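Local coordinates for Blr6230 protein (Bradyrhizobium diazoefficiens USDA 110, PDB 5NGG), which probably hydrolyses beta-lactam antibiotics as a zinc-dependent metallo-beta-lactamase of subclass B3, at residues I55-I60 with D70-Q75; N99-L104 with P179-W184; P129-G134 with V150-A155; P175-G180 with T204-R209; D222-F227 with D279-L284. All coordinates share one frame; numbering follows the deposited sequence. Where two conformers were deposited one is given.

Contact 1: residues I55-I60 with D70-Q75; sequences IAVYVI and DTAMPQ
I55 carries most of the apolar part, its CG2 and CD1 branches touching different residues. I55 CG2 lies 3.9 Å from A72 CB, which V57 CG2 also meets, and I55 CD1 lies 3.9 Å from M73 CG, the side chains of I55 and M73 crossing at about a right angle. V57 also packs on backbone: with CG1 opposite its own N (chi1 179°), V57 CG1 comes 3.3 Å from D70 O and V57 CG2 3.4 Å from T71 O. D70 O, buried under CG1 of V57, has no polar partner in the model. One water donates to A56 O and T71 O, a second to A56 O and, at 2.7 Å, to D70 OD2. D70 OD1 and OD2 are hydrogen-bonded to N99 ND2 and T100 OG1. I55 also touches H242, and both I55 and M73 touch D105. This is a buried packing of the chain just before strand 58-62 against the loop after strand 65-69, in the second shell of the D105, H106 and H242 zinc site of the metallo-beta-lactamase fold.

Contact 2: residues N99-L104 with P179-W184; sequences NTHAHL and PGCTSW. With ZN (zinc ion), chain D.
T100 O is held by two groups of the C181-T182 backbone: T182 N donates to it at 2.8 Å in the carbonyl plane, and C181 CA adds a CH...O contact at 3.4 Å. Next to it, W184 gives NE1 to N99 O over 3.0 Å, a virtually straight bond (179°) lying in the indole plane, although the donor sits above the carbonyl plane of N99. C181 SG, which is disulfide-bonded to C201, rests 3.7 Å from H101 CB and stands obliquely to the imidazole. Chi1 of 76° places H101 CG between the backbone N and the carbonyl carbon, and the ring then presents NE2 to the zinc at 2.1 Å while ND1 donates to C201 O. H103 binds the same zinc through ND1, also at 2.1 Å, with a water and H177 as further ligands. Because the H101 backbone is pinned on its T100 side and the ring tied through C201, the orientation of this ligand is probably fixed in part by the second shell, consistent with a preorganised site.

Contact 3: residues P129-G134 with V150-A155; sequences PLLEGG and VKVDRA
E132 buries the most surface here and does so by lying along the chain V150-V152. Its side chain runs extended beyond CG, with E132 CG close to V150 O at 3.4 Å, until OE2 accepts V152 N at 2.9 Å. The bond is practically straight (177°) and uses the anti lone pair of OE2, the one turned from OE1. A water on the same oxygen also donates to V152 O, so OE2 takes two donors and both polar backbone atoms of V152 are engaged. At the outer end, another water receives a hydrogen from K151 NZ and binds OE1 weakly; E132 and K151 are thus linked through water, their charged atoms not being in contact.

L131 supplies the apolar side. Its CD1 meets V152 CG2 at 3.6 Å, the two side chains crossing at roughly a right angle, and its carbonyl O accepts V150 N at 3.0 Å from above the carbonyl plane. V150, third in buried area, adds CG1 at 4.2 Å from L131 CB. G134, just past the helix end with positive phi, donates N to L130 O.

The contact belongs to the beta-alpha-beta unit of strand 120-124, helix 128-133 and strand 154-156: L131 also packs on A123 of strand 120-124, V150 and V152 rest on L121, and L131 and V150 both reach F110 of helix 110-117.

Contact 4: residues P175-G180 with T204-R209; sequences PGHSPG and TVALNR. With ZN (zinc ion), chain D; ACT (acetate ion), chain F.
H177 has the largest share of this contact, and its ring is fixed at both nitrogens. H177 ND1 donates to T204 O over 2.8 Å, nearly straight (173°) and with the oxygen in the imidazole plane, while NE2 binds the zinc at 2.1 Å. With chi1 at -179°, CG opposite the backbone N, the ring extends toward the metal alongside T204, the two side chains pointing the same way. T204 O takes a second donor in Y223 OH. The backbone of H177 is gripped as well: N208 ND2 gives a bond of 2.9 Å to H177 O, the acceptor in the N208 amide plane, though the donor stands above the carbonyl plane. A water joins this buried part, donating to H177 O at 2.8 Å and to N208 OD1 at 2.9 Å, and Y136 OH is a further partner of that amide oxygen.

The loops lie at the zinc site of the metallo-beta-lactamase fold, where H177 joins H101 and H103. The second loop folds through a type II' turn, V205 to N208.

The looser side is that of the partly exposed T204 and A206. A206 CB comes to the edge of the imidazole, 3.9 Å from H177 CE1. T204 OG1 donates to the acetate O at 2.7 Å; the same OG1 lies close to H177 ND1 but at a poor angle for a bond. S202 also holds this acetate, which probably comes from the crystallisation liquor.

Contact 5: residues D222-F227 with D279-L284; sequences DYRATF and DFDKQL
An antiparallel helix pair, helix 219-232 against helix 268-291, meets here through an aromatic cluster of Y223, F227 and F280. The local axes are 11.8 Å apart and run at 166° to one another. F280, the most covered residue, is the piece between them. Its chi1 of -177° sends the ring across to the other helix, where F280 CE1 lies over one face of the Y223 ring, 3.5 Å from Y223 CG. F227 comes in from another side in an offset edge-to-face contact, its edge toward the F280 face, with centroids 5.5 Å apart and planes at 67°. Y223 OH leaves the cluster for T204 and N208, linking it to the loop beside the zinc ligand H177. R224 reaches across to the other helix and turns one guanidinium face onto the edge of F280, with F280 CE2 3.6 Å from R224 CZ, over the centre of the group. R224 NH2 then forms a salt bridge with D281 OD1 at 2.7 Å, the oxygen lying in the guanidinium plane.

From the N terminus, contact 1 closes first, a short loop around the hairpin of strands 58-62 and 65-69. Contact 2 follows, opening at N99 and closing at P179-W184, 75 residues beyond L104; it joins the first sheet's loop after strand 94-98 to strand 182-190 of the second sheet. Contact 3 lies wholly within that span. Contact 4 starts on the same stretch, at P175, sharing P179 and G180, and carries the connection on to the loop after strand 193-199; contacts 2 and 4 meet at one zinc. Contact 5, opening last at D222, ties helix 219-232 to helix 268-291 and touches contact 4. D70 joins contact 1 to contact 2, and A102 packs on L131 of contact 3.

Contact 1: residues I55-I60 with D70-Q75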
# COMPACT_ATOMS: atom_id res chain seq x y z
N ILE A 55 0.24 -9.02 4.04
CA ILE A 55 -0.36 -7.79 3.52
C ILE A 55 -0.40 -6.79 4.68
O ILE A 55 -0.95 -7.09 5.74
CB ILE A 55 -1.78 -8.00 2.96
CG1 ILE A 55 -1.74 -8.91 1.72
CG2 ILE A 55 -2.42 -6.65 2.63
CD1 ILE A 55 -3.09 -9.42 1.29
N ALA A 56 0.18 -5.62 4.47
CA ALA A 56 0.27 -4.59 5.52
C ALA A 56 -0.94 -3.67 5.46
O ALA A 56 -1.28 -3.14 4.39
CB ALA A 56 1.55 -3.79 5.32
N VAL A 57 -1.55 -3.45 6.62
CA VAL A 57 -2.70 -2.55 6.81
C VAL A 57 -2.36 -1.75 8.05
O VAL A 57 -1.78 -2.31 8.99
CB VAL A 57 -4.02 -3.35 7.00
CG1 VAL A 57 -5.19 -2.40 7.22
CG2 VAL A 57 -4.26 -4.26 5.79
N TYR A 58 -2.75 -0.47 8.08
CA TYR A 58 -2.41 0.37 9.21
C TYR A 58 -3.62 1.17 9.67
O TYR A 58 -4.48 1.55 8.89
CB TYR A 58 -1.29 1.36 8.88
CG TYR A 58 -0.11 0.74 8.18
CD1 TYR A 58 -0.11 0.55 6.81
CD2 TYR A 58 1.03 0.35 8.88
CE1 TYR A 58 0.96 -0.04 6.15
CE2 TYR A 58 2.12 -0.21 8.23
CZ TYR A 58 2.07 -0.40 6.87
OH TYR A 58 3.16 -0.97 6.23
N VAL A 59 -3.65 1.42 10.99
CA VAL A 59 -4.52 2.44 11.62
C VAL A 59 -3.64 3.61 12.03
O VAL A 59 -2.56 3.45 12.61
CB VAL A 59 -5.25 1.89 12.87
CG1 VAL A 59 -5.97 3.00 13.64
CG2 VAL A 59 -6.26 0.84 12.46
N ILE A 60 -4.10 4.81 11.71
CA ILE A 60 -3.45 6.03 12.15
C ILE A 60 -4.43 6.70 13.12
O ILE A 60 -5.55 7.03 12.74
CB ILE A 60 -3.10 6.94 10.96
CG1 ILE A 60 -2.19 6.23 9.94
CG2 ILE A 60 -2.42 8.19 11.48
CD1 ILE A 60 -2.15 6.90 8.59
N ASP A 70 -5.35 1.27 3.70
CA ASP A 70 -5.57 0.03 2.94
C ASP A 70 -6.44 -0.98 3.71
O ASP A 70 -6.85 -0.77 4.85
CB ASP A 70 -4.24 -0.57 2.43
CG ASP A 70 -3.60 0.25 1.34
OD1 ASP A 70 -4.31 0.86 0.50
OD2 ASP A 70 -2.34 0.26 1.31
N THR A 71 -6.77 -2.05 2.98
CA THR A 71 -7.34 -3.26 3.59
C THR A 71 -6.56 -4.46 3.02
O THR A 71 -5.41 -4.31 2.62
CB THR A 71 -8.87 -3.35 3.35
OG1 THR A 71 -9.16 -3.31 1.95
CG2 THR A 71 -9.60 -2.25 4.10
N ALA A 72 -7.14 -5.66 3.03
CA ALA A 72 -6.43 -6.85 2.57
C ALA A 72 -7.30 -7.58 1.54
O ALA A 72 -8.15 -6.95 0.91
CB ALA A 72 -6.01 -7.72 3.76
N MET A 73 -7.12 -8.88 1.37
CA MET A 73 -7.93 -9.62 0.41
C MET A 73 -9.40 -9.53 0.79
O MET A 73 -9.72 -9.36 1.97
CB MET A 73 -7.51 -11.08 0.34
CG MET A 73 -6.14 -11.33 -0.28
SD MET A 73 -6.10 -11.05 -2.06
CE MET A 73 -6.92 -12.52 -2.65
N PRO A 74 -10.31 -9.70 -0.18
CA PRO A 74 -11.73 -9.64 0.13
C PRO A 74 -12.16 -10.58 1.27
O PRO A 74 -13.03 -10.22 2.07
CB PRO A 74 -12.41 -9.98 -1.21
CG PRO A 74 -11.44 -9.47 -2.22
CD PRO A 74 -10.08 -9.73 -1.64
N GLN A 75 -11.54 -11.76 1.36
CA GLN A 75 -11.90 -12.76 2.37
C GLN A 75 -11.37 -12.43 3.78
O GLN A 75 -11.75 -13.08 4.75
CB GLN A 75 -11.43 -14.16 1.94
CG GLN A 75 -9.95 -14.28 1.59
CD GLN A 75 -9.66 -14.15 0.11
OE1 GLN A 75 -10.10 -13.20 -0.55
NE2 GLN A 75 -8.91 -15.10 -0.43
O HOH W 1 -2.84 -3.45 2.13
O HOH W 2 -0.69 -0.39 3.30

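Contact 2: residues N99-L104 with P179-W184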
# COMPACT_ATOMS: atom_id res chain seq x y z
N ASN A 99 -6.01 4.77 0.21
CA ASN A 99 -5.47 3.66 -0.57
C ASN A 99 -4.09 4.02 -1.11
O ASN A 99 -3.88 5.14 -1.59
CB ASN A 99 -6.43 3.38 -1.73
CG ASN A 99 -6.12 2.10 -2.57
OD1 ASN A 99 -6.39 2.10 -3.77
ND2 ASN A 99 -5.65 1.02 -1.96
N THR A 100 -3.19 3.04 -1.08
CA THR A 100 -1.92 3.14 -1.81
C THR A 100 -2.15 2.82 -3.29
O THR A 100 -1.80 3.60 -4.17
CB THR A 100 -0.86 2.17 -1.26
OG1 THR A 100 -1.40 0.84 -1.17
CG2 THR A 100 -0.31 2.67 0.07
N HIS A 101 -2.75 1.67 -3.59
CA HIS A 101 -3.03 1.34 -5.00
C HIS A 101 -4.15 0.32 -5.09
O HIS A 101 -4.41 -0.45 -4.18
CB HIS A 101 -1.78 0.88 -5.75
CG HIS A 101 -1.36 -0.51 -5.42
ND1 HIS A 101 -0.40 -0.82 -4.48
CD2 HIS A 101 -1.72 -1.69 -5.98
CE1 HIS A 101 -0.23 -2.13 -4.44
NE2 HIS A 101 -1.04 -2.69 -5.33
N ALA A 102 -4.81 0.33 -6.24
CA ALA A 102 -6.12 -0.31 -6.39
C ALA A 102 -6.03 -1.73 -6.96
O ALA A 102 -6.52 -2.00 -8.04
CB ALA A 102 -6.99 0.57 -7.26
N HIS A 103 -5.43 -2.65 -6.21
CA HIS A 103 -5.46 -4.09 -6.47
C HIS A 103 -6.17 -4.79 -5.32
O HIS A 103 -6.15 -4.30 -4.19
CB HIS A 103 -4.05 -4.67 -6.60
CG HIS A 103 -3.32 -4.24 -7.82
ND1 HIS A 103 -1.95 -4.30 -7.89
CD2 HIS A 103 -3.75 -3.78 -9.02
CE1 HIS A 103 -1.57 -3.90 -9.08
NE2 HIS A 103 -2.64 -3.58 -9.79
N LEU A 104 -6.80 -5.92 -5.64
CA LEU A 104 -7.68 -6.61 -4.68
C LEU A 104 -7.05 -6.98 -3.35
O LEU A 104 -7.75 -7.09 -2.37
CB LEU A 104 -8.30 -7.86 -5.29
CG LEU A 104 -7.51 -9.16 -5.32
CD1 LEU A 104 -8.43 -10.34 -5.61
CD2 LEU A 104 -6.38 -9.09 -6.33
N PRO A 179 -1.77 2.65 -12.22
CA PRO A 179 -1.69 3.99 -12.80
C PRO A 179 -1.85 5.13 -11.78
O PRO A 179 -1.29 6.22 -11.99
CB PRO A 179 -2.80 4.00 -13.87
CG PRO A 179 -3.71 2.91 -13.46
CD PRO A 179 -2.86 1.86 -12.83
N GLY A 180 -2.61 4.87 -10.73
CA GLY A 180 -2.88 5.86 -9.68
C GLY A 180 -2.19 5.58 -8.36
O GLY A 180 -2.58 6.17 -7.35
N CYS A 181 -1.14 4.76 -8.38
CA CYS A 181 -0.39 4.38 -7.18
C CYS A 181 0.09 5.66 -6.45
O CYS A 181 0.75 6.52 -7.08
CB CYS A 181 0.81 3.53 -7.66
SG CYS A 181 1.52 2.26 -6.58
N THR A 182 -0.30 5.78 -5.18
CA THR A 182 -0.06 6.97 -4.38
C THR A 182 0.69 6.58 -3.12
O THR A 182 0.24 5.74 -2.34
CB THR A 182 -1.39 7.65 -4.01
OG1 THR A 182 -2.09 7.98 -5.23
CG2 THR A 182 -1.17 8.92 -3.20
N SER A 183 1.84 7.20 -2.92
CA SER A 183 2.63 7.05 -1.70
C SER A 183 2.30 8.21 -0.77
O SER A 183 2.25 9.35 -1.19
CB SER A 183 4.12 7.03 -2.04
OG SER A 183 4.44 5.90 -2.85
N TRP A 184 2.05 7.90 0.50
CA TRP A 184 1.54 8.90 1.44
C TRP A 184 2.60 9.26 2.49
O TRP A 184 3.13 8.37 3.15
CB TRP A 184 0.32 8.32 2.15
CG TRP A 184 -0.88 8.12 1.28
CD1 TRP A 184 -1.29 6.97 0.67
CD2 TRP A 184 -1.82 9.12 0.91
NE1 TRP A 184 -2.43 7.19 -0.03
CE2 TRP A 184 -2.79 8.51 0.10
CE3 TRP A 184 -1.95 10.49 1.21
CZ2 TRP A 184 -3.90 9.21 -0.40
CZ3 TRP A 184 -3.01 11.17 0.70
CH2 TRP A 184 -3.99 10.53 -0.08
ZN ZN D . -0.61 -4.45 -6.32
O HOH W 3 -0.78 -5.98 -5.29

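Contact 3: residues P129-G134 with V150-A155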
# COMPACT_ATOMS: atom_id res chain seq x y z
N PRO A 129 -10.95 4.73 -11.69
CA PRO A 129 -11.76 3.79 -12.49
C PRO A 129 -11.63 2.33 -12.03
O PRO A 129 -12.58 1.56 -12.13
CB PRO A 129 -11.23 3.95 -13.92
CG PRO A 129 -10.53 5.26 -13.93
CD PRO A 129 -10.05 5.53 -12.54
N LEU A 130 -10.44 1.98 -11.54
CA LEU A 130 -10.18 0.62 -11.03
C LEU A 130 -10.98 0.35 -9.77
O LEU A 130 -11.62 -0.70 -9.61
CB LEU A 130 -8.69 0.43 -10.73
CG LEU A 130 -7.71 0.17 -11.88
CD1 LEU A 130 -7.71 1.27 -12.93
CD2 LEU A 130 -6.31 -0.02 -11.30
N LEU A 131 -10.94 1.29 -8.83
CA LEU A 131 -11.70 1.17 -7.58
C LEU A 131 -13.20 1.11 -7.85
O LEU A 131 -13.90 0.29 -7.24
CB LEU A 131 -11.38 2.35 -6.66
CG LEU A 131 -9.95 2.31 -6.10
CD1 LEU A 131 -9.53 3.67 -5.58
CD2 LEU A 131 -9.85 1.27 -5.01
N GLU A 132 -13.67 1.98 -8.73
CA GLU A 132 -15.10 2.09 -8.99
C GLU A 132 -15.61 0.95 -9.84
O GLU A 132 -16.82 0.69 -9.84
CB GLU A 132 -15.43 3.47 -9.55
CG GLU A 132 -15.11 4.56 -8.53
CD GLU A 132 -15.83 5.88 -8.69
OE1 GLU A 132 -16.41 6.14 -9.76
OE2 GLU A 132 -15.74 6.67 -7.73
N GLY A 133 -14.74 0.27 -10.57
CA GLY A 133 -15.13 -0.89 -11.36
C GLY A 133 -14.86 -2.23 -10.70
O GLY A 133 -15.45 -3.22 -11.08
N GLY A 134 -13.94 -2.27 -9.75
CA GLY A 134 -13.59 -3.53 -9.07
C GLY A 134 -12.87 -4.54 -9.95
O GLY A 134 -13.11 -5.74 -9.82
N VAL A 150 -16.09 0.20 -5.19
CA VAL A 150 -16.25 1.22 -4.17
C VAL A 150 -16.08 2.60 -4.78
O VAL A 150 -15.18 2.81 -5.63
CB VAL A 150 -15.23 0.95 -3.01
CG1 VAL A 150 -13.78 0.99 -3.49
CG2 VAL A 150 -15.47 1.85 -1.82
N LYS A 151 -16.91 3.55 -4.34
CA LYS A 151 -16.84 4.92 -4.83
C LYS A 151 -15.72 5.70 -4.13
O LYS A 151 -15.51 5.58 -2.92
CB LYS A 151 -18.18 5.62 -4.65
CG LYS A 151 -19.25 4.96 -5.50
CD LYS A 151 -20.55 5.72 -5.51
CE LYS A 151 -21.42 5.28 -6.67
NZ LYS A 151 -21.00 5.88 -7.96
N VAL A 152 -15.03 6.52 -4.92
CA VAL A 152 -13.96 7.35 -4.42
C VAL A 152 -14.58 8.72 -4.08
O VAL A 152 -15.19 9.37 -4.94
CB VAL A 152 -12.83 7.49 -5.45
CG1 VAL A 152 -11.79 8.51 -5.00
CG2 VAL A 152 -12.19 6.14 -5.72
N ASP A 153 -14.40 9.15 -2.84
CA ASP A 153 -14.92 10.45 -2.39
C ASP A 153 -14.00 11.62 -2.71
O ASP A 153 -14.48 12.74 -2.91
CB ASP A 153 -15.25 10.39 -0.92
CG ASP A 153 -16.29 9.35 -0.62
OD1 ASP A 153 -17.47 9.60 -0.92
OD2 ASP A 153 -15.93 8.26 -0.12
N ARG A 154 -12.69 11.38 -2.72
CA ARG A 154 -11.72 12.40 -3.07
C ARG A 154 -10.60 11.74 -3.87
O ARG A 154 -9.95 10.81 -3.39
CB ARG A 154 -11.14 13.07 -1.82
CG ARG A 154 -10.17 14.18 -2.17
CD ARG A 154 -9.71 14.89 -0.94
NE ARG A 154 -8.61 15.79 -1.23
CZ ARG A 154 -7.87 16.40 -0.32
NH1 ARG A 154 -8.10 16.22 0.98
NH2 ARG A 154 -6.88 17.19 -0.71
N ALA A 155 -10.38 12.26 -5.08
CA ALA A 155 -9.34 11.80 -5.98
C ALA A 155 -8.15 12.74 -5.83
O ALA A 155 -8.31 13.95 -5.98
CB ALA A 155 -9.86 11.78 -7.42
O HOH W 4 -18.78 4.53 -9.26
O HOH W 5 -17.18 8.87 -7.02

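Contact 4: residues P175-G180 with T204-R209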
# COMPACT_ATOMS: atom_id res chain seq x y z
N PRO A 175 3.27 6.38 -9.81
CA PRO A 175 2.67 5.37 -10.67
C PRO A 175 3.65 4.32 -11.18
O PRO A 175 4.87 4.48 -11.09
CB PRO A 175 2.12 6.19 -11.84
CG PRO A 175 3.06 7.35 -11.92
CD PRO A 175 3.31 7.70 -10.47
N GLY A 176 3.08 3.25 -11.73
CA GLY A 176 3.83 2.14 -12.34
C GLY A 176 3.16 0.86 -11.95
O GLY A 176 2.52 0.20 -12.78
N HIS A 177 3.23 0.50 -10.67
CA HIS A 177 2.60 -0.72 -10.22
C HIS A 177 1.06 -0.65 -10.47
O HIS A 177 0.43 -1.68 -10.76
CB HIS A 177 2.96 -0.98 -8.75
CG HIS A 177 2.37 -2.23 -8.20
ND1 HIS A 177 2.94 -3.48 -8.34
CD2 HIS A 177 1.21 -2.42 -7.53
CE1 HIS A 177 2.16 -4.38 -7.75
NE2 HIS A 177 1.10 -3.77 -7.27
N SER A 178 0.49 0.54 -10.33
CA SER A 178 -0.85 0.85 -10.84
C SER A 178 -0.79 2.27 -11.39
O SER A 178 0.11 3.03 -11.03
CB SER A 178 -1.92 0.72 -9.75
OG SER A 178 -1.86 1.84 -8.85
N PRO A 179 -1.77 2.65 -12.22
CA PRO A 179 -1.69 3.99 -12.80
C PRO A 179 -1.85 5.13 -11.78
O PRO A 179 -1.29 6.22 -11.99
CB PRO A 179 -2.80 4.00 -13.87
CG PRO A 179 -3.71 2.91 -13.46
CD PRO A 179 -2.86 1.86 -12.83
N GLY A 180 -2.61 4.87 -10.73
CA GLY A 180 -2.88 5.86 -9.68
C GLY A 180 -2.19 5.58 -8.36
O GLY A 180 -2.58 6.17 -7.35
N THR A 204 6.77 -3.02 -7.52
CA THR A 204 7.06 -4.32 -8.09
C THR A 204 6.39 -4.45 -9.47
O THR A 204 5.37 -3.81 -9.74
CB THR A 204 6.54 -5.45 -7.20
OG1 THR A 204 5.14 -5.33 -7.11
CG2 THR A 204 7.19 -5.43 -5.81
N VAL A 205 6.96 -5.29 -10.34
CA VAL A 205 6.33 -5.61 -11.62
C VAL A 205 5.12 -6.52 -11.42
O VAL A 205 4.05 -6.29 -12.00
CB VAL A 205 7.35 -6.21 -12.59
CG1 VAL A 205 6.66 -6.68 -13.86
CG2 VAL A 205 8.40 -5.16 -12.95
N ALA A 206 5.28 -7.57 -10.60
CA ALA A 206 4.20 -8.47 -10.20
C ALA A 206 3.47 -8.97 -11.46
O ALA A 206 4.14 -9.53 -12.33
CB ALA A 206 3.31 -7.77 -9.17
N LEU A 207 2.15 -8.79 -11.57
CA LEU A 207 1.36 -9.32 -12.68
C LEU A 207 1.32 -8.39 -13.88
O LEU A 207 0.69 -8.72 -14.87
CB LEU A 207 -0.07 -9.65 -12.23
CG LEU A 207 -0.19 -10.70 -11.14
CD1 LEU A 207 -1.67 -10.86 -10.83
CD2 LEU A 207 0.44 -12.03 -11.55
N ASN A 208 1.93 -7.21 -13.80
CA ASN A 208 1.79 -6.26 -14.90
C ASN A 208 2.55 -6.65 -16.17
O ASN A 208 3.64 -7.23 -16.12
CB ASN A 208 2.25 -4.88 -14.46
CG ASN A 208 1.32 -4.26 -13.45
OD1 ASN A 208 0.09 -4.51 -13.46
ND2 ASN A 208 1.85 -3.41 -12.60
N ARG A 209 1.94 -6.32 -17.30
CA ARG A 209 2.58 -6.47 -18.61
C ARG A 209 3.20 -5.12 -18.97
O ARG A 209 2.53 -4.09 -18.96
CB ARG A 209 1.52 -6.85 -19.65
CG ARG A 209 0.85 -8.18 -19.36
CD ARG A 209 0.03 -8.70 -20.55
NE ARG A 209 -0.94 -7.69 -20.97
CZ ARG A 209 -2.15 -7.49 -20.44
NH1 ARG A 209 -2.66 -8.33 -19.55
NH2 ARG A 209 -2.89 -6.47 -20.86
ZN ZN D . -0.61 -4.45 -6.32
C ACT F . 2.54 -5.61 -4.66
O ACT F . 3.66 -5.12 -4.88
OXT ACT F . 1.61 -4.94 -4.14
CH3 ACT F . 2.35 -7.05 -5.03
O HOH W 6 -1.72 -2.55 -12.27
O HOH W 3 -0.78 -5.98 -5.29

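Contact 5: residues D222-F227 with D279-L284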
# COMPACT_ATOMS: atom_id res chain seq x y z
N ASP A 222 6.29 5.40 -16.22
CA ASP A 222 5.84 5.62 -14.85
C ASP A 222 6.78 4.92 -13.83
O ASP A 222 7.22 5.54 -12.85
CB ASP A 222 4.38 5.18 -14.69
CG ASP A 222 3.37 6.17 -15.26
OD1 ASP A 222 3.71 7.33 -15.63
OD2 ASP A 222 2.18 5.78 -15.28
N TYR A 223 7.07 3.64 -14.04
CA TYR A 223 7.96 2.91 -13.12
C TYR A 223 9.30 3.60 -12.95
O TYR A 223 9.81 3.79 -11.87
CB TYR A 223 8.21 1.50 -13.61
CG TYR A 223 7.22 0.43 -13.15
CD1 TYR A 223 7.28 -0.13 -11.87
CD2 TYR A 223 6.27 -0.08 -14.03
CE1 TYR A 223 6.42 -1.14 -11.49
CE2 TYR A 223 5.41 -1.11 -13.65
CZ TYR A 223 5.49 -1.62 -12.39
OH TYR A 223 4.64 -2.67 -12.08
N ARG A 224 9.92 3.98 -14.06
CA ARG A 224 11.27 4.59 -13.98
C ARG A 224 11.23 6.00 -13.36
O ARG A 224 12.14 6.37 -12.62
CB ARG A 224 11.99 4.54 -15.33
CG ARG A 224 12.45 3.14 -15.74
CD ARG A 224 12.80 3.11 -17.22
NE ARG A 224 13.44 1.89 -17.70
CZ ARG A 224 14.18 1.04 -17.00
NH1 ARG A 224 14.41 1.23 -15.71
NH2 ARG A 224 14.70 -0.02 -17.60
N ALA A 225 10.16 6.75 -13.59
CA ALA A 225 9.98 8.04 -12.88
C ALA A 225 9.84 7.78 -11.37
O ALA A 225 10.45 8.47 -10.54
CB ALA A 225 8.76 8.79 -13.40
N THR A 226 9.11 6.73 -11.01
CA THR A 226 8.91 6.40 -9.60
C THR A 226 10.17 5.93 -8.87
O THR A 226 10.43 6.35 -7.73
CB THR A 226 7.76 5.39 -9.50
OG1 THR A 226 6.55 6.11 -9.79
CG2 THR A 226 7.68 4.74 -8.12
N PHE A 227 10.99 5.10 -9.52
CA PHE A 227 12.23 4.67 -8.86
C PHE A 227 13.13 5.87 -8.55
O PHE A 227 13.71 6.00 -7.48
CB PHE A 227 13.03 3.66 -9.70
CG PHE A 227 12.25 2.44 -10.12
CD1 PHE A 227 11.36 1.81 -9.27
CD2 PHE A 227 12.45 1.91 -11.38
CE1 PHE A 227 10.67 0.67 -9.70
CE2 PHE A 227 11.78 0.78 -11.81
CZ PHE A 227 10.89 0.16 -10.97
N ASP A 279 15.35 -5.25 -10.47
CA ASP A 279 14.40 -6.28 -10.84
C ASP A 279 13.55 -5.84 -12.04
O ASP A 279 13.22 -6.67 -12.89
CB ASP A 279 13.49 -6.70 -9.68
CG ASP A 279 12.72 -7.97 -10.01
OD1 ASP A 279 13.35 -9.03 -10.27
OD2 ASP A 279 11.47 -7.92 -10.08
N PHE A 280 13.20 -4.56 -12.10
CA PHE A 280 12.44 -4.03 -13.23
C PHE A 280 13.18 -4.29 -14.55
O PHE A 280 12.61 -4.79 -15.52
CB PHE A 280 12.18 -2.53 -13.07
CG PHE A 280 11.36 -1.96 -14.17
CD1 PHE A 280 9.96 -2.02 -14.12
CD2 PHE A 280 11.97 -1.41 -15.30
CE1 PHE A 280 9.21 -1.55 -15.18
CE2 PHE A 280 11.21 -0.94 -16.34
CZ PHE A 280 9.83 -0.99 -16.28
N ASP A 281 14.47 -3.98 -14.58
CA ASP A 281 15.25 -4.23 -15.77
C ASP A 281 15.23 -5.71 -16.17
O ASP A 281 15.13 -6.05 -17.36
CB ASP A 281 16.70 -3.80 -15.56
CG ASP A 281 16.89 -2.30 -15.48
OD1 ASP A 281 15.97 -1.54 -15.83
OD2 ASP A 281 17.98 -1.86 -15.05
N LYS A 282 15.36 -6.60 -15.18
CA LYS A 282 15.28 -8.06 -15.44
C LYS A 282 13.92 -8.46 -16.05
O LYS A 282 13.85 -9.21 -17.02
CB LYS A 282 15.51 -8.84 -14.14
CG LYS A 282 15.44 -10.35 -14.26
CD LYS A 282 15.55 -11.04 -12.90
CE LYS A 282 14.97 -12.45 -12.94
NZ LYS A 282 14.86 -13.08 -11.59
N GLN A 283 12.85 -7.97 -15.43
CA GLN A 283 11.51 -8.31 -15.93
C GLN A 283 11.22 -7.72 -17.30
O GLN A 283 10.59 -8.39 -18.12
CB GLN A 283 10.42 -7.87 -14.96
CG GLN A 283 10.54 -8.44 -13.56
CD GLN A 283 10.76 -9.94 -13.54
OE1 GLN A 283 10.11 -10.68 -14.28
NE2 GLN A 283 11.65 -10.39 -12.68
N LEU A 284 11.66 -6.48 -17.55
CA LEU A 284 11.48 -5.89 -18.87
C LEU A 284 12.18 -6.70 -19.95
O LEU A 284 11.62 -6.97 -21.02
CB LEU A 284 11.97 -4.44 -18.88
CG LEU A 284 11.78 -3.66 -20.16
CD1 LEU A 284 10.32 -3.55 -20.52
CD2 LEU A 284 12.44 -2.28 -20.05